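Local coordinates for viral structural protein 4 (Bombyx mori cytoplasmic polyhedrosis virus, PDB 6TZ0) that binds GTP and accompanies the viral RNA-dependent RNA polymerase, probably as its nucleotide-binding partner in transcription, at residues H490-D495 with R536-L541; T348-A353 with A499-T504; D450-V455 with L528-T533. One frame throughout, in Å; residues are numbered along the deposited sequence.

How the interactions relate
Interaction 1 lies between the other two, its centre about 12 Å from that of interaction 2 and about 13 Å from that of interaction 3; interactions 2 and 3, centres about 23 Å apart, do not touch, their nearest atoms being about 8 Å apart. The Y352 ring of the central strand packs with CE1 on the backbone F491 O, 3.2 Å, joining interactions 1 and 2. Helix 524-537 serves both interactions 1 and 3, which are tied by a salt bridge from R536 NH2 to D450 OD1 (3.0 Å). The GTP-binding lysines lie close by: the side chain of H490 is about 4 Å from those of K355 and K359, and that of L530 about 4 Å from that of K355.

Interaction 1: residues H490-D495 with R536-L541; sequences HFNAQD and RLLPAL
F491 carries CG between its backbone N and carbonyl carbon (chi1 54°), and L537 holds CG beside its own N, anti to the carbonyl carbon (chi1 -68°); with these rotations the two side chains lie side by side, pointing the same way. F491 CB meets L537 CB at 3.6 Å. Methyl CD1 of L537 stands over one face of the F491 ring, 4.1 Å from the centroid and 13° off the normal, a CH-pi contact. Q494 CG lies over the opposite face, offset toward the rim, and A493 CB sits in plane at the edge, so the phenyl ring is held between the leucine and its own turn. L538 divides its two methyls: CD2 reaches H490 O at 3.5 Å, while CD1 approaches N492 OD1 at 3.3 Å, across an amide side chain set about perpendicular to the leucine. The same N492 OD1 also faces P539 CD, at 3.3 Å. Within 490-495, Q494 N bonds to F491 O and D495 N to N492 O, closing a 3-10 turn. L541 O accepts a hydrogen bond from S616 of the RNA-dependent RNA polymerase chain, and H490 stacks on Y534. The arrangement packs the C-terminal part of helix 524-537 and the chain that follows it against the loop leaving parallel strand 484-489, beside the GTP-binding P-loop, consistent with a P-loop NTPase-like fold.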
ATOM      1  N   HIS B 490      26.851  18.236  -3.391  1.00 27.67           N
ATOM      2  CA  HIS B 490      26.498  19.619  -3.109  1.00 27.67           C
ATOM      3  C   HIS B 490      25.026  19.853  -2.819  1.00 27.67           C
ATOM      4  O   HIS B 490      24.712  20.814  -2.120  1.00 27.67           O
ATOM      5  CB  HIS B 490      26.899  20.547  -4.256  1.00 27.67           C
ATOM      6  CG  HIS B 490      28.368  20.803  -4.353  1.00 27.67           C
ATOM      7  ND1 HIS B 490      29.155  20.273  -5.350  1.00 27.67           N
ATOM      8  CD2 HIS B 490      29.201  21.503  -3.550  1.00 27.67           C
ATOM      9  CE1 HIS B 490      30.400  20.680  -5.187  1.00 27.67           C
ATOM     10  NE2 HIS B 490      30.458  21.412  -4.091  1.00 27.67           N
ATOM     11  N   PHE B 491      24.121  19.020  -3.326  1.00 27.38           N
ATOM     12  CA  PHE B 491      22.700  19.296  -3.165  1.00 27.38           C
ATOM     13  C   PHE B 491      21.891  18.020  -3.322  1.00 27.38           C
ATOM     14  O   PHE B 491      22.351  17.041  -3.909  1.00 27.38           O
ATOM     15  CB  PHE B 491      22.225  20.379  -4.140  1.00 27.38           C
ATOM     16  CG  PHE B 491      22.541  20.110  -5.586  1.00 27.38           C
ATOM     17  CD1 PHE B 491      23.730  20.554  -6.138  1.00 27.38           C
ATOM     18  CD2 PHE B 491      21.632  19.469  -6.405  1.00 27.38           C
ATOM     19  CE1 PHE B 491      24.023  20.327  -7.458  1.00 27.38           C
ATOM     20  CE2 PHE B 491      21.920  19.245  -7.731  1.00 27.38           C
ATOM     21  CZ  PHE B 491      23.118  19.676  -8.255  1.00 27.38           C
ATOM     22  N   ASN B 492      20.665  18.057  -2.795  1.00 28.04           N
ATOM     23  CA  ASN B 492      19.860  16.853  -2.630  1.00 28.04           C
ATOM     24  C   ASN B 492      19.319  16.283  -3.931  1.00 28.04           C
ATOM     25  O   ASN B 492      18.794  15.168  -3.913  1.00 28.04           O
ATOM     26  CB  ASN B 492      18.673  17.108  -1.703  1.00 28.04           C
ATOM     27  CG  ASN B 492      19.089  17.375  -0.286  1.00 28.04           C
ATOM     28  OD1 ASN B 492      18.783  18.420   0.271  1.00 28.04           O
ATOM     29  ND2 ASN B 492      19.802  16.431   0.307  1.00 28.04           N
ATOM     30  N   ALA B 493      19.409  17.002  -5.049  1.00 29.25           N
ATOM     31  CA  ALA B 493      18.937  16.431  -6.303  1.00 29.25           C
ATOM     32  C   ALA B 493      19.897  15.392  -6.856  1.00 29.25           C
ATOM     33  O   ALA B 493      19.535  14.664  -7.782  1.00 29.25           O
ATOM     34  CB  ALA B 493      18.711  17.526  -7.339  1.00 29.25           C
ATOM     35  N   GLN B 494      21.101  15.303  -6.310  1.00 30.26           N
ATOM     36  CA  GLN B 494      22.047  14.260  -6.660  1.00 30.26           C
ATOM     37  C   GLN B 494      21.748  12.934  -5.977  1.00 30.26           C
ATOM     38  O   GLN B 494      22.480  11.972  -6.203  1.00 30.26           O
ATOM     39  CB  GLN B 494      23.455  14.728  -6.315  1.00 30.26           C
ATOM     40  CG  GLN B 494      23.893  15.892  -7.159  1.00 30.26           C
ATOM     41  CD  GLN B 494      25.218  16.449  -6.741  1.00 30.26           C
ATOM     42  OE1 GLN B 494      25.793  16.026  -5.745  1.00 30.26           O
ATOM     43  NE2 GLN B 494      25.718  17.406  -7.500  1.00 30.26           N
ATOM     44  N   ASP B 495      20.687  12.854  -5.173  1.00 32.06           N
ATOM     45  CA  ASP B 495      20.276  11.586  -4.582  1.00 32.06           C
ATOM     46  C   ASP B 495      19.820  10.591  -5.635  1.00 32.06           C
ATOM     47  O   ASP B 495      19.938   9.379  -5.434  1.00 32.06           O
ATOM     48  CB  ASP B 495      19.153  11.821  -3.579  1.00 32.06           C
ATOM     49  CG  ASP B 495      19.624  12.526  -2.340  1.00 32.06           C
ATOM     50  OD1 ASP B 495      20.797  12.340  -1.970  1.00 32.06           O
ATOM     51  OD2 ASP B 495      18.822  13.261  -1.734  1.00 32.06           O
ATOM     52  N   ARG B 536      20.490  27.090  -1.980  1.00 27.22           N
ATOM     53  CA  ARG B 536      19.115  27.120  -2.459  1.00 27.22           C
ATOM     54  C   ARG B 536      18.646  25.749  -2.937  1.00 27.22           C
ATOM     55  O   ARG B 536      17.442  25.495  -2.983  1.00 27.22           O
ATOM     56  CB  ARG B 536      18.999  28.188  -3.558  1.00 27.22           C
ATOM     57  CG  ARG B 536      17.610  28.471  -4.122  1.00 27.22           C
ATOM     58  CD  ARG B 536      17.626  29.712  -4.990  1.00 27.22           C
ATOM     59  NE  ARG B 536      16.338  29.993  -5.610  1.00 27.22           N
ATOM     60  CZ  ARG B 536      16.019  29.641  -6.847  1.00 27.22           C
ATOM     61  NH1 ARG B 536      16.899  29.010  -7.601  1.00 27.22           N
ATOM     62  NH2 ARG B 536      14.824  29.929  -7.335  1.00 27.22           N
ATOM     63  N   LEU B 537      19.562  24.840  -3.252  1.00 25.93           N
ATOM     64  CA  LEU B 537      19.160  23.489  -3.611  1.00 25.93           C
ATOM     65  C   LEU B 537      19.358  22.452  -2.506  1.00 25.93           C
ATOM     66  O   LEU B 537      19.019  21.288  -2.717  1.00 25.93           O
ATOM     67  CB  LEU B 537      19.908  23.039  -4.856  1.00 25.93           C
ATOM     68  CG  LEU B 537      19.585  23.739  -6.158  1.00 25.93           C
ATOM     69  CD1 LEU B 537      20.550  23.247  -7.183  1.00 25.93           C
ATOM     70  CD2 LEU B 537      18.156  23.430  -6.549  1.00 25.93           C
ATOM     71  N   LEU B 538      19.889  22.828  -1.344  1.00 24.25           N
ATOM     72  CA  LEU B 538      20.173  21.875  -0.269  1.00 24.25           C
ATOM     73  C   LEU B 538      19.507  22.302   1.033  1.00 24.25           C
ATOM     74  O   LEU B 538      20.058  23.135   1.772  1.00 24.25           O
ATOM     75  CB  LEU B 538      21.675  21.716  -0.053  1.00 24.25           C
ATOM     76  CG  LEU B 538      22.235  20.774   1.022  1.00 24.25           C
ATOM     77  CD1 LEU B 538      21.929  19.328   0.734  1.00 24.25           C
ATOM     78  CD2 LEU B 538      23.727  20.959   1.190  1.00 24.25           C
ATOM     79  N   PRO B 539      18.340  21.766   1.352  1.00 24.72           N
ATOM     80  CA  PRO B 539      17.785  21.910   2.698  1.00 24.72           C
ATOM     81  C   PRO B 539      18.449  20.928   3.656  1.00 24.72           C
ATOM     82  O   PRO B 539      19.339  20.168   3.292  1.00 24.72           O
ATOM     83  CB  PRO B 539      16.313  21.561   2.509  1.00 24.72           C
ATOM     84  CG  PRO B 539      16.066  21.700   1.089  1.00 24.72           C
ATOM     85  CD  PRO B 539      17.316  21.337   0.396  1.00 24.72           C
ATOM     86  N   ALA B 540      17.987  20.952   4.897  1.00 26.61           N
ATOM     87  CA  ALA B 540      18.438  19.997   5.906  1.00 26.61           C
ATOM     88  C   ALA B 540      17.424  18.869   6.062  1.00 26.61           C
ATOM     89  O   ALA B 540      16.832  18.673   7.118  1.00 26.61           O
ATOM     90  CB  ALA B 540      18.680  20.710   7.231  1.00 26.61           C
ATOM     91  N   LEU B 541      17.231  18.114   4.988  1.00 25.48           N
ATOM     92  CA  LEU B 541      16.225  17.064   4.962  1.00 25.48           C
ATOM     93  C   LEU B 541      16.800  15.677   5.202  1.00 25.48           C
ATOM     94  O   LEU B 541      16.034  14.719   5.297  1.00 25.48           O
ATOM     95  CB  LEU B 541      15.462  17.100   3.636  1.00 25.48           C
ATOM     96  CG  LEU B 541      14.634  18.378   3.459  1.00 25.48           C
ATOM     97  CD1 LEU B 541      13.959  18.456   2.113  1.00 25.48           C
ATOM     98  CD2 LEU B 541      13.608  18.511   4.556  1.00 25.48           C
TER

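Interaction 2: residues T348-A353 with A499-T504; sequences TLVVYA and ARTDTT
T503 O accepts the amide hydrogen of V350 in a weak bond, V350 N to T503 O 3.4 Å, with an angle of 162° at the hydrogen. Methyl CD1 of L349 also approaches this oxygen, and lies 3.5 Å from T503 OG1, the two side chains crossing at about a right angle. One residue further on, T504 CA points its hydrogen at V350 O, a CA-H...O contact of 3.3 Å with 143° at the hydrogen. These contacts mark the parallel bridge of V350 with T504, where strand 504-507 begins alongside 347-353; a further backbone bond joins V350 to V505, and strand 484-489 pairs with 347-353 on its other edge. V350 and T504 point the same way from one face of the sheet. T504 holds OG1 anti to its backbone N (chi1 168°), which turns the hydroxyl toward the Y352 ring: the hydroxyl approaches obliquely, T504 OG1 3.2 Å from Y352 CE2. V350 CG1 lies over one face of that ring, offset toward the rim. Before the bridge, T501 uses its methyl: T501 CG2 touches T348 CB at 3.7 Å and V350 CG2 also at 3.7 Å, across both side chains at about a right angle. T503 also packs on F335 of helix 326-340, whereas R500 makes a cation-pi contact with F94 of the RNA-dependent RNA polymerase chain. T501 thus gives a methyl, while T503 and T504 turn their hydroxyl oxygens to carbon, at L349 CD1 and the Y352 ring; with one weak backbone bond between the segments, the contact rests largely on van der Waals packing.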
ATOM      1  N   THR B 348      28.599   2.532   0.350  1.00 29.96           N
ATOM      2  CA  THR B 348      28.899   3.918   0.018  1.00 29.96           C
ATOM      3  C   THR B 348      28.199   4.836   1.008  1.00 29.96           C
ATOM      4  O   THR B 348      27.033   4.614   1.341  1.00 29.96           O
ATOM      5  CB  THR B 348      28.460   4.231  -1.419  1.00 29.96           C
ATOM      6  OG1 THR B 348      29.031   3.276  -2.317  1.00 29.96           O
ATOM      7  CG2 THR B 348      28.910   5.616  -1.840  1.00 29.96           C
ATOM      8  N   LEU B 349      28.915   5.846   1.495  1.00 26.87           N
ATOM      9  CA  LEU B 349      28.349   6.891   2.337  1.00 26.87           C
ATOM     10  C   LEU B 349      28.336   8.192   1.554  1.00 26.87           C
ATOM     11  O   LEU B 349      29.389   8.668   1.126  1.00 26.87           O
ATOM     12  CB  LEU B 349      29.151   7.069   3.624  1.00 26.87           C
ATOM     13  CG  LEU B 349      28.587   8.083   4.615  1.00 26.87           C
ATOM     14  CD1 LEU B 349      27.281   7.576   5.172  1.00 26.87           C
ATOM     15  CD2 LEU B 349      29.570   8.388   5.719  1.00 26.87           C
ATOM     16  N   VAL B 350      27.153   8.770   1.377  1.00 26.36           N
ATOM     17  CA  VAL B 350      27.013  10.069   0.733  1.00 26.36           C
ATOM     18  C   VAL B 350      26.942  11.132   1.817  1.00 26.36           C
ATOM     19  O   VAL B 350      26.097  11.059   2.715  1.00 26.36           O
ATOM     20  CB  VAL B 350      25.778  10.121  -0.176  1.00 26.36           C
ATOM     21  CG1 VAL B 350      25.637  11.501  -0.785  1.00 26.36           C
ATOM     22  CG2 VAL B 350      25.897   9.090  -1.259  1.00 26.36           C
ATOM     23  N   VAL B 351      27.831  12.119   1.738  1.00 25.24           N
ATOM     24  CA  VAL B 351      27.926  13.186   2.726  1.00 25.24           C
ATOM     25  C   VAL B 351      27.675  14.508   2.019  1.00 25.24           C
ATOM     26  O   VAL B 351      28.468  14.922   1.168  1.00 25.24           O
ATOM     27  CB  VAL B 351      29.289  13.198   3.425  1.00 25.24           C
ATOM     28  CG1 VAL B 351      29.368  14.360   4.385  1.00 25.24           C
ATOM     29  CG2 VAL B 351      29.519  11.899   4.147  1.00 25.24           C
ATOM     30  N   TYR B 352      26.581  15.175   2.371  1.00 26.04           N
ATOM     31  CA  TYR B 352      26.290  16.503   1.855  1.00 26.04           C
ATOM     32  C   TYR B 352      26.769  17.567   2.828  1.00 26.04           C
ATOM     33  O   TYR B 352      26.718  17.390   4.046  1.00 26.04           O
ATOM     34  CB  TYR B 352      24.799  16.700   1.611  1.00 26.04           C
ATOM     35  CG  TYR B 352      24.238  15.848   0.515  1.00 26.04           C
ATOM     36  CD1 TYR B 352      24.530  16.121  -0.803  1.00 26.04           C
ATOM     37  CD2 TYR B 352      23.371  14.806   0.796  1.00 26.04           C
ATOM     38  CE1 TYR B 352      24.019  15.356  -1.811  1.00 26.04           C
ATOM     39  CE2 TYR B 352      22.840  14.045  -0.208  1.00 26.04           C
ATOM     40  CZ  TYR B 352      23.172  14.325  -1.512  1.00 26.04           C
ATOM     41  OH  TYR B 352      22.652  13.575  -2.531  1.00 26.04           O
ATOM     42  N   ALA B 353      27.221  18.684   2.274  1.00 26.65           N
ATOM     43  CA  ALA B 353      27.694  19.798   3.078  1.00 26.65           C
ATOM     44  C   ALA B 353      27.584  21.069   2.258  1.00 26.65           C
ATOM     45  O   ALA B 353      27.536  21.030   1.027  1.00 26.65           O
ATOM     46  CB  ALA B 353      29.135  19.588   3.540  1.00 26.65           C
ATOM     47  N   ALA B 499      25.617   7.001  -6.542  1.00 33.17           N
ATOM     48  CA  ALA B 499      25.391   5.564  -6.535  1.00 33.17           C
ATOM     49  C   ALA B 499      24.502   5.130  -5.369  1.00 33.17           C
ATOM     50  O   ALA B 499      24.285   5.858  -4.402  1.00 33.17           O
ATOM     51  CB  ALA B 499      26.723   4.819  -6.477  1.00 33.17           C
ATOM     52  N   ARG B 500      23.984   3.915  -5.498  1.00 34.71           N
ATOM     53  CA  ARG B 500      22.899   3.435  -4.656  1.00 34.71           C
ATOM     54  C   ARG B 500      23.369   3.148  -3.234  1.00 34.71           C
ATOM     55  O   ARG B 500      24.210   2.277  -2.998  1.00 34.71           O
ATOM     56  CB  ARG B 500      22.263   2.216  -5.320  1.00 34.71           C
ATOM     57  CG  ARG B 500      23.236   1.192  -5.853  1.00 34.71           C
ATOM     58  CD  ARG B 500      22.496   0.110  -6.580  1.00 34.71           C
ATOM     59  NE  ARG B 500      21.834   0.602  -7.779  1.00 34.71           N
ATOM     60  CZ  ARG B 500      20.898  -0.072  -8.431  1.00 34.71           C
ATOM     61  NH1 ARG B 500      20.504  -1.252  -7.984  1.00 34.71           N
ATOM     62  NH2 ARG B 500      20.347   0.434  -9.519  1.00 34.71           N
ATOM     63  N   THR B 501      22.837   3.919  -2.289  1.00 33.49           N
ATOM     64  CA  THR B 501      23.193   3.856  -0.881  1.00 33.49           C
ATOM     65  C   THR B 501      21.942   3.632  -0.054  1.00 33.49           C
ATOM     66  O   THR B 501      20.821   3.619  -0.559  1.00 33.49           O
ATOM     67  CB  THR B 501      23.856   5.145  -0.391  1.00 33.49           C
ATOM     68  OG1 THR B 501      22.919   6.223  -0.491  1.00 33.49           O
ATOM     69  CG2 THR B 501      25.036   5.481  -1.219  1.00 33.49           C
ATOM     70  N   ASP B 502      22.146   3.498   1.245  1.00 32.79           N
ATOM     71  CA  ASP B 502      21.057   3.521   2.196  1.00 32.79           C
ATOM     72  C   ASP B 502      21.340   4.514   3.305  1.00 32.79           C
ATOM     73  O   ASP B 502      20.502   4.692   4.191  1.00 32.79           O
ATOM     74  CB  ASP B 502      20.846   2.126   2.791  1.00 32.79           C
ATOM     75  CG  ASP B 502      19.438   1.894   3.255  1.00 32.79           C
ATOM     76  OD1 ASP B 502      18.612   2.817   3.137  1.00 32.79           O
ATOM     77  OD2 ASP B 502      19.156   0.767   3.708  1.00 32.79           O
ATOM     78  N   THR B 503      22.509   5.146   3.294  1.00 28.67           N
ATOM     79  CA  THR B 503      22.946   6.050   4.349  1.00 28.67           C
ATOM     80  C   THR B 503      23.463   7.330   3.713  1.00 28.67           C
ATOM     81  O   THR B 503      24.565   7.349   3.160  1.00 28.67           O
ATOM     82  CB  THR B 503      24.035   5.410   5.205  1.00 28.67           C
ATOM     83  OG1 THR B 503      25.089   4.950   4.355  1.00 28.67           O
ATOM     84  CG2 THR B 503      23.499   4.252   6.017  1.00 28.67           C
ATOM     85  N   THR B 504      22.677   8.395   3.797  1.00 26.64           N
ATOM     86  CA  THR B 504      23.126   9.722   3.408  1.00 26.64           C
ATOM     87  C   THR B 504      22.890  10.694   4.554  1.00 26.64           C
ATOM     88  O   THR B 504      21.795  10.750   5.120  1.00 26.64           O
ATOM     89  CB  THR B 504      22.450  10.188   2.105  1.00 26.64           C
ATOM     90  OG1 THR B 504      22.689  11.584   1.894  1.00 26.64           O
ATOM     91  CG2 THR B 504      20.985   9.889   2.076  1.00 26.64           C
TER

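Interaction 3: residues D450-V455 with L528-T533; sequences DEMNEV and LFLRDT
A nearly perpendicular helix crossing sets M452 of helix 442-457 against F529, L530 and T533 of helix 524-537; the short segments approach to 10.9 Å between axes, at a signed angle of -83°. M452 does most of the touching. The M452 chain leaves with CG anti to the backbone N and then bends at chi2 (66°), which carries M452 CE to L530 CD2 at 3.7 Å while M452 CG stays near T533 CG2 at 3.8 Å. M452 CB meets F529 CE2 obliquely at 4.2 Å. Such a steep crossing confines the contact to a small patch, built here by one methionine laid across the side of the partner helix. Within that helix T533 OG1 donates to F529 O at 2.9 Å, reaching it from above the carbonyl plane, while T533 N bonds the same oxygen from the opposite face. This turn places T533 OG1 over the centre of the F529 ring, 4.0 Å above its plane. N453 slides past T533 in the opposite direction, its OD1 4.1 Å from T533 CG2. A422 of helix 417-427 also packs on M452, and K355, a GTP-binding residue, touches L530.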
ATOM      1  N   ASP B 450      18.294  30.723 -11.193  1.00 35.50           N
ATOM      2  CA  ASP B 450      17.452  29.900 -12.058  1.00 35.50           C
ATOM      3  C   ASP B 450      18.188  29.502 -13.333  1.00 35.50           C
ATOM      4  O   ASP B 450      18.050  28.369 -13.809  1.00 35.50           O
ATOM      5  CB  ASP B 450      16.159  30.635 -12.387  1.00 35.50           C
ATOM      6  CG  ASP B 450      15.249  30.763 -11.191  1.00 35.50           C
ATOM      7  OD1 ASP B 450      15.352  29.918 -10.281  1.00 35.50           O
ATOM      8  OD2 ASP B 450      14.415  31.690 -11.169  1.00 35.50           O
ATOM      9  N   GLU B 451      19.001  30.405 -13.878  1.00 37.60           N
ATOM     10  CA  GLU B 451      19.830  30.068 -15.030  1.00 37.60           C
ATOM     11  C   GLU B 451      20.922  29.071 -14.659  1.00 37.60           C
ATOM     12  O   GLU B 451      21.257  28.177 -15.452  1.00 37.60           O
ATOM     13  CB  GLU B 451      20.422  31.351 -15.604  1.00 37.60           C
ATOM     14  CG  GLU B 451      19.375  32.253 -16.230  1.00 37.60           C
ATOM     15  CD  GLU B 451      19.915  33.616 -16.603  1.00 37.60           C
ATOM     16  OE1 GLU B 451      21.041  33.946 -16.190  1.00 37.60           O
ATOM     17  OE2 GLU B 451      19.212  34.361 -17.317  1.00 37.60           O
ATOM     18  N   MET B 452      21.462  29.191 -13.447  1.00 35.71           N
ATOM     19  CA  MET B 452      22.399  28.184 -12.964  1.00 35.71           C
ATOM     20  C   MET B 452      21.723  26.828 -12.759  1.00 35.71           C
ATOM     21  O   MET B 452      22.341  25.790 -13.003  1.00 35.71           O
ATOM     22  CB  MET B 452      23.054  28.661 -11.674  1.00 35.71           C
ATOM     23  CG  MET B 452      24.225  27.815 -11.242  1.00 35.71           C
ATOM     24  SD  MET B 452      25.598  27.942 -12.396  1.00 35.71           S
ATOM     25  CE  MET B 452      26.429  26.385 -12.112  1.00 35.71           C
ATOM     26  N   ASN B 453      20.455  26.808 -12.345  1.00 34.14           N
ATOM     27  CA  ASN B 453      19.737  25.536 -12.269  1.00 34.14           C
ATOM     28  C   ASN B 453      19.468  24.962 -13.653  1.00 34.14           C
ATOM     29  O   ASN B 453      19.439  23.737 -13.816  1.00 34.14           O
ATOM     30  CB  ASN B 453      18.421  25.694 -11.511  1.00 34.14           C
ATOM     31  CG  ASN B 453      18.625  25.916 -10.040  1.00 34.14           C
ATOM     32  OD1 ASN B 453      19.567  25.402  -9.457  1.00 34.14           O
ATOM     33  ND2 ASN B 453      17.714  26.643  -9.419  1.00 34.14           N
ATOM     34  N   GLU B 454      19.285  25.826 -14.653  1.00 37.10           N
ATOM     35  CA  GLU B 454      19.167  25.358 -16.033  1.00 37.10           C
ATOM     36  C   GLU B 454      20.465  24.749 -16.544  1.00 37.10           C
ATOM     37  O   GLU B 454      20.431  23.829 -17.368  1.00 37.10           O
ATOM     38  CB  GLU B 454      18.748  26.501 -16.952  1.00 37.10           C
ATOM     39  CG  GLU B 454      17.343  26.996 -16.737  1.00 37.10           C
ATOM     40  CD  GLU B 454      17.005  28.163 -17.636  1.00 37.10           C
ATOM     41  OE1 GLU B 454      17.913  28.648 -18.339  1.00 37.10           O
ATOM     42  OE2 GLU B 454      15.835  28.599 -17.637  1.00 37.10           O
ATOM     43  N   VAL B 455      21.615  25.250 -16.099  1.00 35.55           N
ATOM     44  CA  VAL B 455      22.845  24.597 -16.550  1.00 35.55           C
ATOM     45  C   VAL B 455      23.172  23.384 -15.678  1.00 35.55           C
ATOM     46  O   VAL B 455      23.934  22.508 -16.102  1.00 35.55           O
ATOM     47  CB  VAL B 455      24.017  25.596 -16.630  1.00 35.55           C
ATOM     48  CG1 VAL B 455      24.609  25.877 -15.296  1.00 35.55           C
ATOM     49  CG2 VAL B 455      25.080  25.125 -17.597  1.00 35.55           C
ATOM     50  N   LEU B 528      31.216  32.256  -4.107  1.00 36.67           N
ATOM     51  CA  LEU B 528      30.076  32.706  -3.314  1.00 36.67           C
ATOM     52  C   LEU B 528      28.759  32.476  -4.049  1.00 36.67           C
ATOM     53  O   LEU B 528      27.749  32.105  -3.430  1.00 36.67           O
ATOM     54  CB  LEU B 528      30.251  34.176  -2.960  1.00 36.67           C
ATOM     55  CG  LEU B 528      29.203  34.796  -2.045  1.00 36.67           C
ATOM     56  CD1 LEU B 528      29.188  34.095  -0.707  1.00 36.67           C
ATOM     57  CD2 LEU B 528      29.508  36.253  -1.870  1.00 36.67           C
ATOM     58  N   PHE B 529      28.764  32.658  -5.372  1.00 34.28           N
ATOM     59  CA  PHE B 529      27.573  32.418  -6.180  1.00 34.28           C
ATOM     60  C   PHE B 529      27.180  30.946  -6.170  1.00 34.28           C
ATOM     61  O   PHE B 529      25.995  30.612  -6.033  1.00 34.28           O
ATOM     62  CB  PHE B 529      27.824  32.916  -7.602  1.00 34.28           C
ATOM     63  CG  PHE B 529      26.663  32.734  -8.527  1.00 34.28           C
ATOM     64  CD1 PHE B 529      25.521  33.494  -8.374  1.00 34.28           C
ATOM     65  CD2 PHE B 529      26.728  31.831  -9.572  1.00 34.28           C
ATOM     66  CE1 PHE B 529      24.453  33.335  -9.224  1.00 34.28           C
ATOM     67  CE2 PHE B 529      25.661  31.670 -10.427  1.00 34.28           C
ATOM     68  CZ  PHE B 529      24.526  32.422 -10.253  1.00 34.28           C
ATOM     69  N   LEU B 530      28.165  30.051  -6.274  1.00 31.20           N
ATOM     70  CA  LEU B 530      27.871  28.626  -6.225  1.00 31.20           C
ATOM     71  C   LEU B 530      27.462  28.175  -4.835  1.00 31.20           C
ATOM     72  O   LEU B 530      26.626  27.275  -4.718  1.00 31.20           O
ATOM     73  CB  LEU B 530      29.068  27.817  -6.706  1.00 31.20           C
ATOM     74  CG  LEU B 530      29.294  27.918  -8.205  1.00 31.20           C
ATOM     75  CD1 LEU B 530      30.541  27.177  -8.614  1.00 31.20           C
ATOM     76  CD2 LEU B 530      28.087  27.371  -8.918  1.00 31.20           C
ATOM     77  N   ARG B 531      28.032  28.781  -3.784  1.00 30.01           N
ATOM     78  CA  ARG B 531      27.574  28.516  -2.424  1.00 30.01           C
ATOM     79  C   ARG B 531      26.098  28.850  -2.271  1.00 30.01           C
ATOM     80  O   ARG B 531      25.335  28.066  -1.697  1.00 30.01           O
ATOM     81  CB  ARG B 531      28.418  29.305  -1.412  1.00 30.01           C
ATOM     82  CG  ARG B 531      28.081  29.028   0.064  1.00 30.01           C
ATOM     83  CD  ARG B 531      27.137  30.063   0.676  1.00 30.01           C
ATOM     84  NE  ARG B 531      26.632  29.652   1.976  1.00 30.01           N
ATOM     85  CZ  ARG B 531      25.528  30.143   2.526  1.00 30.01           C
ATOM     86  NH1 ARG B 531      24.809  31.042   1.873  1.00 30.01           N
ATOM     87  NH2 ARG B 531      25.127  29.715   3.711  1.00 30.01           N
ATOM     88  N   ASP B 532      25.678  30.012  -2.774  1.00 30.87           N
ATOM     89  CA  ASP B 532      24.286  30.412  -2.592  1.00 30.87           C
ATOM     90  C   ASP B 532      23.336  29.581  -3.452  1.00 30.87           C
ATOM     91  O   ASP B 532      22.229  29.249  -3.011  1.00 30.87           O
ATOM     92  CB  ASP B 532      24.130  31.897  -2.879  1.00 30.87           C
ATOM     93  CG  ASP B 532      24.674  32.762  -1.771  1.00 30.87           C
ATOM     94  OD1 ASP B 532      24.640  32.332  -0.605  1.00 30.87           O
ATOM     95  OD2 ASP B 532      25.127  33.881  -2.069  1.00 30.87           O
ATOM     96  N   THR B 533      23.769  29.197  -4.658  1.00 28.68           N
ATOM     97  CA  THR B 533      22.968  28.309  -5.502  1.00 28.68           C
ATOM     98  C   THR B 533      22.790  26.936  -4.859  1.00 28.68           C
ATOM     99  O   THR B 533      21.672  26.399  -4.792  1.00 28.68           O
ATOM    100  CB  THR B 533      23.632  28.168  -6.869  1.00 28.68           C
ATOM    101  OG1 THR B 533      23.791  29.457  -7.458  1.00 28.68           O
ATOM    102  CG2 THR B 533      22.796  27.302  -7.792  1.00 28.68           C
TER